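PDB 3N29: carboxynorspermidine decarboxylase from Campylobacter jejuni subsp. jejuni 81116, which probably uses pyridoxal-5'-phosphate to decarboxylate carboxynorspermidine to norspermidine, the polyamine bound in this structure. Local coordinates for residues N383-M395 with Q404-L416. Numbering follows the deposited sequence.
Sequences NTTFNGIRLPNLM and QMIREFSYKDYSL
Phe409 lodges its ring against Leu391, Pro392 and Leu394. Leu391 comes over one face, its CD1 4.3 Å from the ring centroid, while its CB lies 3.7 Å from Phe409 CD2. The CE2 edge is taken by Leu394 CG and by the carbonyl oxygen of Pro392, both near the ring plane. Leu391 CD1 reaches Asp413 CB, wedging this methyl between the ring and Asp413 of the short helix 412-415; Asp413 OD2 uses its anti lone pair to accept the N-H of Ser410.

Beside the ring, Asn393, its CG anti to the carbonyl carbon and beside the backbone N (chi1 -63°), offers OD1 to Phe409 N at 3.1 Å, the donor tilted 24° from the amide plane. The side chains of Asn393 and Glu408 run side by side, pointing the same way, Glu408 CG touching OD1, with the amide and carboxylate planes nearly perpendicular.

Strands 393-397 and 403-405 form an antiparallel hairpin in the C-terminal sheet domain that accompanies the beta/alpha barrel; strand 46-50 runs parallel to 393-397. A classic beta bulge interrupts the pairing: Ile406 N and Arg407 N both donate to Leu394 O, at 2.8 and 3.1 Å, from the same face of its carbonyl plane. Leu394 lies alongside the aliphatic part of Arg407, whose guanidinium leads away and hydrogen-bonds through NH2 to Tyr109 OH. On the face shared by Met395 and Met405 the two thioether chains cross, CE to CE at 4.0 Å. Met405, bent at chi2 and chi3, lays SD against Asn393 CB.

At the far end the side chain of Tyr414, about 12 Å from a bound pyridoxal-5'-phosphate, receives Gly388 CA over one ring face, a CH-pi contact 4.0 Å from the centroid, while Thr385 OG1 sits in plane at the ring edge.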
ATOM      1  N   ASN A 383       5.202  -1.812  -0.949  1.00 10.34           N
ATOM      2  CA  ASN A 383       5.004  -0.755  -1.924  1.00  8.63           C
ATOM      3  C   ASN A 383       4.058  -1.131  -3.063  1.00 10.64           C
ATOM      4  O   ASN A 383       3.590  -2.295  -3.179  1.00  8.96           O
ATOM      5  CB  ASN A 383       6.291  -0.107  -2.371  1.00  9.48           C
ATOM      6  CG  ASN A 383       7.148  -0.970  -3.326  1.00 11.78           C
ATOM      7  OD1 ASN A 383       6.711  -1.999  -3.808  1.00 10.02           O
ATOM      8  ND2 ASN A 383       8.407  -0.504  -3.579  1.00 11.48           N
ATOM      9  N   THR A 384       3.726  -0.136  -3.875  1.00 10.19           N
ATOM     10  CA  THR A 384       2.663  -0.325  -4.854  1.00 12.20           C
ATOM     11  C   THR A 384       2.978   0.378  -6.171  1.00 11.66           C
ATOM     12  O   THR A 384       3.864   1.204  -6.204  1.00 11.27           O
ATOM     13  CB  THR A 384       1.260   0.243  -4.292  1.00 12.24           C
ATOM     14  OG1 THR A 384       1.187   1.658  -4.432  1.00 11.82           O
ATOM     15  CG2 THR A 384       1.088  -0.083  -2.678  1.00 14.56           C
ATOM     16  N   THR A 385       2.206   0.020  -7.211  1.00 12.68           N
ATOM     17  CA  THR A 385       2.176   0.646  -8.502  1.00 11.73           C
ATOM     18  C   THR A 385       0.910   1.468  -8.681  1.00 13.62           C
ATOM     19  O   THR A 385       0.440   1.632  -9.792  1.00 14.46           O
ATOM     20  CB  THR A 385       2.318  -0.434  -9.625  1.00 13.31           C
ATOM     21  OG1 THR A 385       1.293  -1.436  -9.508  1.00 12.89           O
ATOM     22  CG2 THR A 385       3.706  -1.092  -9.555  1.00 11.70           C
ATOM     23  N   PHE A 386       0.453   2.085  -7.588  1.00 11.58           N
ATOM     24  CA  PHE A 386      -0.708   2.936  -7.628  1.00 12.58           C
ATOM     25  C   PHE A 386      -0.419   4.050  -8.621  1.00 13.35           C
ATOM     26  O   PHE A 386       0.694   4.623  -8.640  1.00 13.22           O
ATOM     27  CB  PHE A 386      -0.986   3.495  -6.243  1.00 12.71           C
ATOM     28  CG  PHE A 386      -2.173   4.437  -6.176  1.00 12.95           C
ATOM     29  CD1 PHE A 386      -3.396   4.086  -6.738  1.00 15.69           C
ATOM     30  CD2 PHE A 386      -2.077   5.649  -5.552  1.00 20.06           C
ATOM     31  CE1 PHE A 386      -4.478   4.920  -6.672  1.00 14.41           C
ATOM     32  CE2 PHE A 386      -3.166   6.507  -5.489  1.00 20.12           C
ATOM     33  CZ  PHE A 386      -4.364   6.135  -6.023  1.00 16.71           C
ATOM     34  N   ASN A 387      -1.429   4.388  -9.393  1.00 12.40           N
ATOM     35  CA  ASN A 387      -1.377   5.462 -10.401  1.00 12.60           C
ATOM     36  C   ASN A 387      -0.354   5.117 -11.472  1.00 12.42           C
ATOM     37  O   ASN A 387       0.044   5.967 -12.241  1.00 11.89           O
ATOM     38  CB  ASN A 387      -1.055   6.810  -9.753  1.00 14.06           C
ATOM     39  CG  ASN A 387      -1.766   7.984 -10.384  1.00 17.04           C
ATOM     40  OD1 ASN A 387      -1.568   9.106  -9.903  1.00 16.82           O
ATOM     41  ND2 ASN A 387      -2.605   7.755 -11.481  1.00 16.31           N
ATOM     42  N   GLY A 388       0.048   3.846 -11.584  1.00 10.74           N
ATOM     43  CA  GLY A 388       1.023   3.516 -12.562  1.00 11.35           C
ATOM     44  C   GLY A 388       2.370   4.206 -12.366  1.00 12.33           C
ATOM     45  O   GLY A 388       3.131   4.333 -13.326  1.00 11.94           O
ATOM     46  N   ILE A 389       2.700   4.625 -11.135  1.00 12.19           N
ATOM     47  CA  ILE A 389       3.989   5.256 -10.895  1.00 13.33           C
ATOM     48  C   ILE A 389       5.061   4.207 -11.068  1.00 12.31           C
ATOM     49  O   ILE A 389       4.945   3.127 -10.530  1.00 10.98           O
ATOM     50  CB  ILE A 389       4.062   5.912  -9.506  1.00 13.17           C
ATOM     51  CG1 ILE A 389       2.967   6.971  -9.437  1.00 17.25           C
ATOM     52  CG2 ILE A 389       5.376   6.677  -9.295  1.00 16.25           C
ATOM     53  CD1 ILE A 389       2.877   7.858 -10.705  1.00 18.23           C
ATOM     54  N   ARG A 390       6.126   4.591 -11.750  1.00 12.28           N
ATOM     55  CA  ARG A 390       7.272   3.745 -11.917  1.00 12.88           C
ATOM     56  C   ARG A 390       7.875   3.394 -10.573  1.00 12.70           C
ATOM     57  O   ARG A 390       8.201   4.248  -9.795  1.00  9.37           O
ATOM     58  CB  ARG A 390       8.328   4.453 -12.799  1.00 13.69           C
ATOM     59  CG  ARG A 390       9.545   3.586 -13.193  1.00 20.63           C
ATOM     60  CD  ARG A 390      10.434   4.264 -14.365  1.00 27.89           C
ATOM     61  NE  ARG A 390       9.826   5.437 -15.059  1.00 32.39           N
ATOM     62  CZ  ARG A 390      10.476   6.214 -15.963  1.00 36.10           C
ATOM     63  NH1 ARG A 390      11.714   5.907 -16.313  1.00 36.69           N
ATOM     64  NH2 ARG A 390       9.902   7.287 -16.538  1.00 31.27           N
ATOM     65  N   LEU A 391       8.020   2.124 -10.328  1.00 11.48           N
ATOM     66  CA  LEU A 391       8.604   1.627  -9.070  1.00 11.83           C
ATOM     67  C   LEU A 391      10.072   2.027  -8.932  1.00 11.17           C
ATOM     68  O   LEU A 391      10.816   2.051  -9.937  1.00 10.37           O
ATOM     69  CB  LEU A 391       8.568   0.089  -9.108  1.00 12.20           C
ATOM     70  CG  LEU A 391       7.220  -0.517  -8.850  1.00 12.29           C
ATOM     71  CD1 LEU A 391       7.138  -1.996  -9.360  1.00 10.13           C
ATOM     72  CD2 LEU A 391       6.905  -0.452  -7.343  1.00 10.33           C
ATOM     73  N   PRO A 392      10.529   2.240  -7.698  1.00 11.35           N
ATOM     74  CA  PRO A 392      11.991   2.433  -7.518  1.00 10.57           C
ATOM     75  C   PRO A 392      12.670   1.113  -7.754  1.00 10.94           C
ATOM     76  O   PRO A 392      12.163   0.105  -7.274  1.00 10.48           O
ATOM     77  CB  PRO A 392      12.118   2.877  -6.044  1.00 11.12           C
ATOM     78  CG  PRO A 392      10.674   3.409  -5.726  1.00 11.67           C
ATOM     79  CD  PRO A 392       9.817   2.394  -6.425  1.00  8.99           C
ATOM     80  N   ASN A 393      13.822   1.145  -8.449  1.00  9.14           N
ATOM     81  CA  ASN A 393      14.643  -0.018  -8.610  1.00  9.42           C
ATOM     82  C   ASN A 393      15.304  -0.371  -7.281  1.00  8.36           C
ATOM     83  O   ASN A 393      15.388   0.448  -6.370  1.00  8.25           O
ATOM     84  CB  ASN A 393      15.709   0.200  -9.698  1.00  9.35           C
ATOM     85  CG  ASN A 393      15.103   0.442 -11.107  1.00 11.86           C
ATOM     86  OD1 ASN A 393      14.115  -0.179 -11.486  1.00 12.14           O
ATOM     87  ND2 ASN A 393      15.703   1.377 -11.856  1.00 12.13           N
ATOM     88  N   LEU A 394      15.672  -1.623  -7.183  1.00  6.82           N
ATOM     89  CA  LEU A 394      16.421  -2.137  -6.034  1.00  7.69           C
ATOM     90  C   LEU A 394      17.893  -2.256  -6.399  1.00  6.58           C
ATOM     91  O   LEU A 394      18.242  -2.926  -7.355  1.00  6.63           O
ATOM     92  CB  LEU A 394      15.845  -3.465  -5.618  1.00  7.25           C
ATOM     93  CG  LEU A 394      14.347  -3.604  -5.358  1.00 10.98           C
ATOM     94  CD1 LEU A 394      14.073  -5.051  -4.758  1.00 10.79           C
ATOM     95  CD2 LEU A 394      13.775  -2.467  -4.531  1.00 10.11           C
ATOM     96  N   MET A 395      18.755  -1.620  -5.623  1.00  6.28           N
ATOM     97  CA  MET A 395      20.179  -1.622  -5.871  1.00  6.27           C
ATOM     98  C   MET A 395      20.938  -1.889  -4.578  1.00  5.99           C
ATOM     99  O   MET A 395      20.424  -1.648  -3.466  1.00  7.82           O
ATOM    100  CB  MET A 395      20.618  -0.250  -6.449  1.00  6.83           C
ATOM    101  CG  MET A 395      19.815   0.235  -7.718  1.00  7.83           C
ATOM    102  SD  MET A 395      20.559   1.787  -8.431  1.00  2.00           S
ATOM    103  CE  MET A 395      21.645   0.981  -9.576  1.00 10.09           C
ATOM    104  N   GLN A 404      25.353  -2.101  -7.695  1.00 11.03           N
ATOM    105  CA  GLN A 404      24.813  -3.195  -8.494  1.00  9.76           C
ATOM    106  C   GLN A 404      23.260  -3.074  -8.611  1.00  9.46           C
ATOM    107  O   GLN A 404      22.606  -2.734  -7.627  1.00 10.55           O
ATOM    108  CB  GLN A 404      25.121  -4.498  -7.803  1.00  9.46           C
ATOM    109  CG  GLN A 404      26.634  -4.841  -7.712  1.00  8.12           C
ATOM    110  CD  GLN A 404      26.859  -6.268  -7.247  1.00 13.26           C
ATOM    111  OE1 GLN A 404      26.266  -7.194  -7.792  1.00 11.20           O
ATOM    112  NE2 GLN A 404      27.764  -6.455  -6.268  1.00  9.64           N
ATOM    113  N   MET A 405      22.718  -3.334  -9.790  1.00 10.12           N
ATOM    114  CA  MET A 405      21.256  -3.408  -9.989  1.00 11.60           C
ATOM    115  C   MET A 405      20.788  -4.822  -9.567  1.00 11.70           C
ATOM    116  O   MET A 405      21.211  -5.842 -10.153  1.00 14.21           O
ATOM    117  CB  MET A 405      20.916  -3.179 -11.463  1.00 11.19           C
ATOM    118  CG  MET A 405      19.412  -3.092 -11.771  1.00 14.43           C
ATOM    119  SD  MET A 405      18.627  -1.596 -11.116  1.00  4.86           S
ATOM    120  CE  MET A 405      19.071  -0.433 -12.281  1.00 19.20           C
ATOM    121  N   ILE A 406      19.943  -4.873  -8.538  1.00 12.23           N
ATOM    122  CA  ILE A 406      19.299  -6.121  -8.054  1.00 12.77           C
ATOM    123  C   ILE A 406      17.982  -6.411  -8.792  1.00 12.56           C
ATOM    124  O   ILE A 406      17.797  -7.503  -9.353  1.00 12.51           O
ATOM    125  CB  ILE A 406      19.136  -6.127  -6.511  1.00 12.74           C
ATOM    126  CG1 ILE A 406      20.493  -5.844  -5.820  1.00 13.72           C
ATOM    127  CG2 ILE A 406      18.533  -7.460  -6.049  1.00 12.53           C
ATOM    128  CD1 ILE A 406      21.672  -6.923  -6.151  1.00 15.67           C
ATOM    129  N   ARG A 407      17.091  -5.407  -8.859  1.00 12.30           N
ATOM    130  CA  ARG A 407      15.842  -5.515  -9.609  1.00 13.07           C
ATOM    131  C   ARG A 407      15.542  -4.245 -10.289  1.00 12.65           C
ATOM    132  O   ARG A 407      15.555  -3.172  -9.664  1.00 11.11           O
ATOM    133  CB  ARG A 407      14.670  -5.778  -8.698  1.00 13.11           C
ATOM    134  CG  ARG A 407      14.793  -7.111  -7.975  1.00 17.84           C
ATOM    135  CD  ARG A 407      13.637  -7.980  -8.186  1.00 21.89           C
ATOM    136  NE  ARG A 407      13.647  -9.141  -7.312  1.00 19.12           N
ATOM    137  CZ  ARG A 407      13.962 -10.376  -7.691  1.00 22.09           C
ATOM    138  NH1 ARG A 407      14.338 -10.634  -8.932  1.00 19.62           N
ATOM    139  NH2 ARG A 407      13.913 -11.355  -6.816  1.00 18.33           N
ATOM    140  N   GLU A 408      15.346  -4.336 -11.607  1.00 13.89           N
ATOM    141  CA  GLU A 408      14.930  -3.185 -12.406  1.00 13.85           C
ATOM    142  C   GLU A 408      13.500  -3.489 -12.879  1.00 14.48           C
ATOM    143  O   GLU A 408      13.246  -4.500 -13.550  1.00 15.15           O
ATOM    144  CB  GLU A 408      15.829  -2.979 -13.605  1.00 15.37           C
ATOM    145  CG  GLU A 408      15.503  -1.701 -14.386  1.00 18.58           C
ATOM    146  CD  GLU A 408      16.426  -1.448 -15.570  1.00 24.07           C
ATOM    147  OE1 GLU A 408      17.253  -2.295 -15.902  1.00 25.62           O
ATOM    148  OE2 GLU A 408      16.287  -0.393 -16.185  1.00 26.28           O
ATOM    149  N   PHE A 409      12.577  -2.629 -12.526  1.00 12.88           N
ATOM    150  CA  PHE A 409      11.205  -2.914 -12.806  1.00 13.06           C
ATOM    151  C   PHE A 409      10.764  -2.426 -14.168  1.00 13.39           C
ATOM    152  O   PHE A 409      11.478  -1.698 -14.821  1.00 14.28           O
ATOM    153  CB  PHE A 409      10.344  -2.389 -11.640  1.00 11.78           C
ATOM    154  CG  PHE A 409      10.707  -3.041 -10.340  1.00  9.79           C
ATOM    155  CD1 PHE A 409      10.376  -4.347 -10.092  1.00 14.70           C
ATOM    156  CD2 PHE A 409      11.379  -2.366  -9.390  1.00 14.01           C
ATOM    157  CE1 PHE A 409      10.741  -4.983  -8.941  1.00 15.53           C
ATOM    158  CE2 PHE A 409      11.695  -2.968  -8.187  1.00 12.57           C
ATOM    159  CZ  PHE A 409      11.394  -4.288  -7.974  1.00 15.45           C
ATOM    160  N   SER A 410       9.614  -2.865 -14.624  1.00 14.17           N
ATOM    161  CA  SER A 410       9.081  -2.413 -15.919  1.00 13.92           C
ATOM    162  C   SER A 410       7.562  -2.394 -15.900  1.00 14.05           C
ATOM    163  O   SER A 410       6.909  -2.793 -14.897  1.00 12.77           O
ATOM    164  CB  SER A 410       9.644  -3.312 -17.054  1.00 16.28           C
ATOM    165  OG  SER A 410       9.084  -4.596 -16.964  1.00 17.53           O
ATOM    166  N   TYR A 411       6.991  -1.898 -17.011  1.00 13.55           N
ATOM    167  CA  TYR A 411       5.550  -1.785 -17.237  1.00 13.34           C
ATOM    168  C   TYR A 411       4.727  -3.001 -16.774  1.00 14.25           C
ATOM    169  O   TYR A 411       3.651  -2.858 -16.133  1.00 13.75           O
ATOM    170  CB  TYR A 411       5.343  -1.524 -18.750  1.00 12.47           C
ATOM    171  CG  TYR A 411       3.903  -1.693 -19.226  1.00 12.37           C
ATOM    172  CD1 TYR A 411       2.895  -0.895 -18.719  1.00 12.00           C
ATOM    173  CD2 TYR A 411       3.574  -2.711 -20.132  1.00 14.47           C
ATOM    174  CE1 TYR A 411       1.590  -1.059 -19.153  1.00 12.55           C
ATOM    175  CE2 TYR A 411       2.297  -2.922 -20.563  1.00 17.55           C
ATOM    176  CZ  TYR A 411       1.288  -2.079 -20.090  1.00 15.22           C
ATOM    177  OH  TYR A 411      -0.004  -2.295 -20.498  1.00 15.72           O
ATOM    178  N   LYS A 412       5.204  -4.184 -17.111  1.00 12.08           N
ATOM    179  CA  LYS A 412       4.506  -5.394 -16.791  1.00 14.85           C
ATOM    180  C   LYS A 412       4.319  -5.588 -15.290  1.00 14.14           C
ATOM    181  O   LYS A 412       3.411  -6.329 -14.888  1.00 13.33           O
ATOM    182  CB  LYS A 412       5.212  -6.663 -17.358  1.00 15.33           C
ATOM    183  CG  LYS A 412       5.199  -6.757 -18.898  1.00 22.59           C
ATOM    184  CD  LYS A 412       3.816  -6.937 -19.465  1.00 27.03           C
ATOM    185  CE  LYS A 412       3.862  -7.419 -20.878  1.00 30.98           C
ATOM    186  NZ  LYS A 412       2.455  -7.778 -21.226  1.00 28.70           N
ATOM    187  N   ASP A 413       5.161  -4.966 -14.454  1.00 13.90           N
ATOM    188  CA  ASP A 413       4.964  -5.079 -12.985  1.00 13.86           C
ATOM    189  C   ASP A 413       3.673  -4.377 -12.494  1.00 13.52           C
ATOM    190  O   ASP A 413       3.143  -4.704 -11.482  1.00 13.16           O
ATOM    191  CB  ASP A 413       6.127  -4.423 -12.266  1.00 15.37           C
ATOM    192  CG  ASP A 413       7.398  -5.278 -12.337  1.00 18.73           C
ATOM    193  OD1 ASP A 413       7.321  -6.341 -11.761  1.00 23.06           O
ATOM    194  OD2 ASP A 413       8.408  -4.884 -13.006  1.00 15.04           O
ATOM    195  N   TYR A 414       3.254  -3.367 -13.270  1.00 13.39           N
ATOM    196  CA  TYR A 414       2.007  -2.688 -13.155  1.00 12.64           C
ATOM    197  C   TYR A 414       0.917  -3.447 -13.925  1.00 12.40           C
ATOM    198  O   TYR A 414      -0.139  -3.778 -13.350  1.00 12.46           O
ATOM    199  CB  TYR A 414       2.120  -1.221 -13.668  1.00 10.11           C
ATOM    200  CG  TYR A 414       0.756  -0.523 -13.887  1.00 11.02           C
ATOM    201  CD1 TYR A 414      -0.053  -0.120 -12.802  1.00  7.96           C
ATOM    202  CD2 TYR A 414       0.317  -0.214 -15.150  1.00 12.19           C
ATOM    203  CE1 TYR A 414      -1.289   0.552 -13.016  1.00  8.20           C
ATOM    204  CE2 TYR A 414      -0.931   0.423 -15.381  1.00 15.40           C
ATOM    205  CZ  TYR A 414      -1.708   0.816 -14.334  1.00 10.75           C
ATOM    206  OH  TYR A 414      -2.920   1.432 -14.567  1.00 15.26           O
ATOM    207  N   SER A 415       1.084  -3.723 -15.220  1.00 13.64           N
ATOM    208  CA  SER A 415      -0.110  -4.140 -16.006  1.00 12.87           C
ATOM    209  C   SER A 415      -0.609  -5.520 -15.556  1.00 14.29           C
ATOM    210  O   SER A 415      -1.805  -5.787 -15.628  1.00 13.20           O
ATOM    211  CB  SER A 415       0.171  -4.225 -17.501  1.00 13.38           C
ATOM    212  OG  SER A 415       1.254  -5.085 -17.765  1.00 13.68           O
ATOM    213  N   LEU A 416       0.321  -6.385 -15.123  1.00 12.12           N
ATOM    214  CA  LEU A 416      -0.009  -7.761 -14.797  1.00 13.01           C
ATOM    215  C   LEU A 416      -0.533  -7.901 -13.384  1.00 13.19           C
ATOM    216  O   LEU A 416      -0.854  -9.001 -12.920  1.00 12.61           O
ATOM    217  CB  LEU A 416       1.138  -8.753 -15.104  1.00 13.36           C
ATOM    218  CG  LEU A 416       1.646  -8.740 -16.547  1.00 14.12           C
ATOM    219  CD1 LEU A 416       2.751  -9.809 -16.661  1.00 17.26           C
ATOM    220  CD2 LEU A 416       0.443  -8.942 -17.529  1.00 12.33           C
TER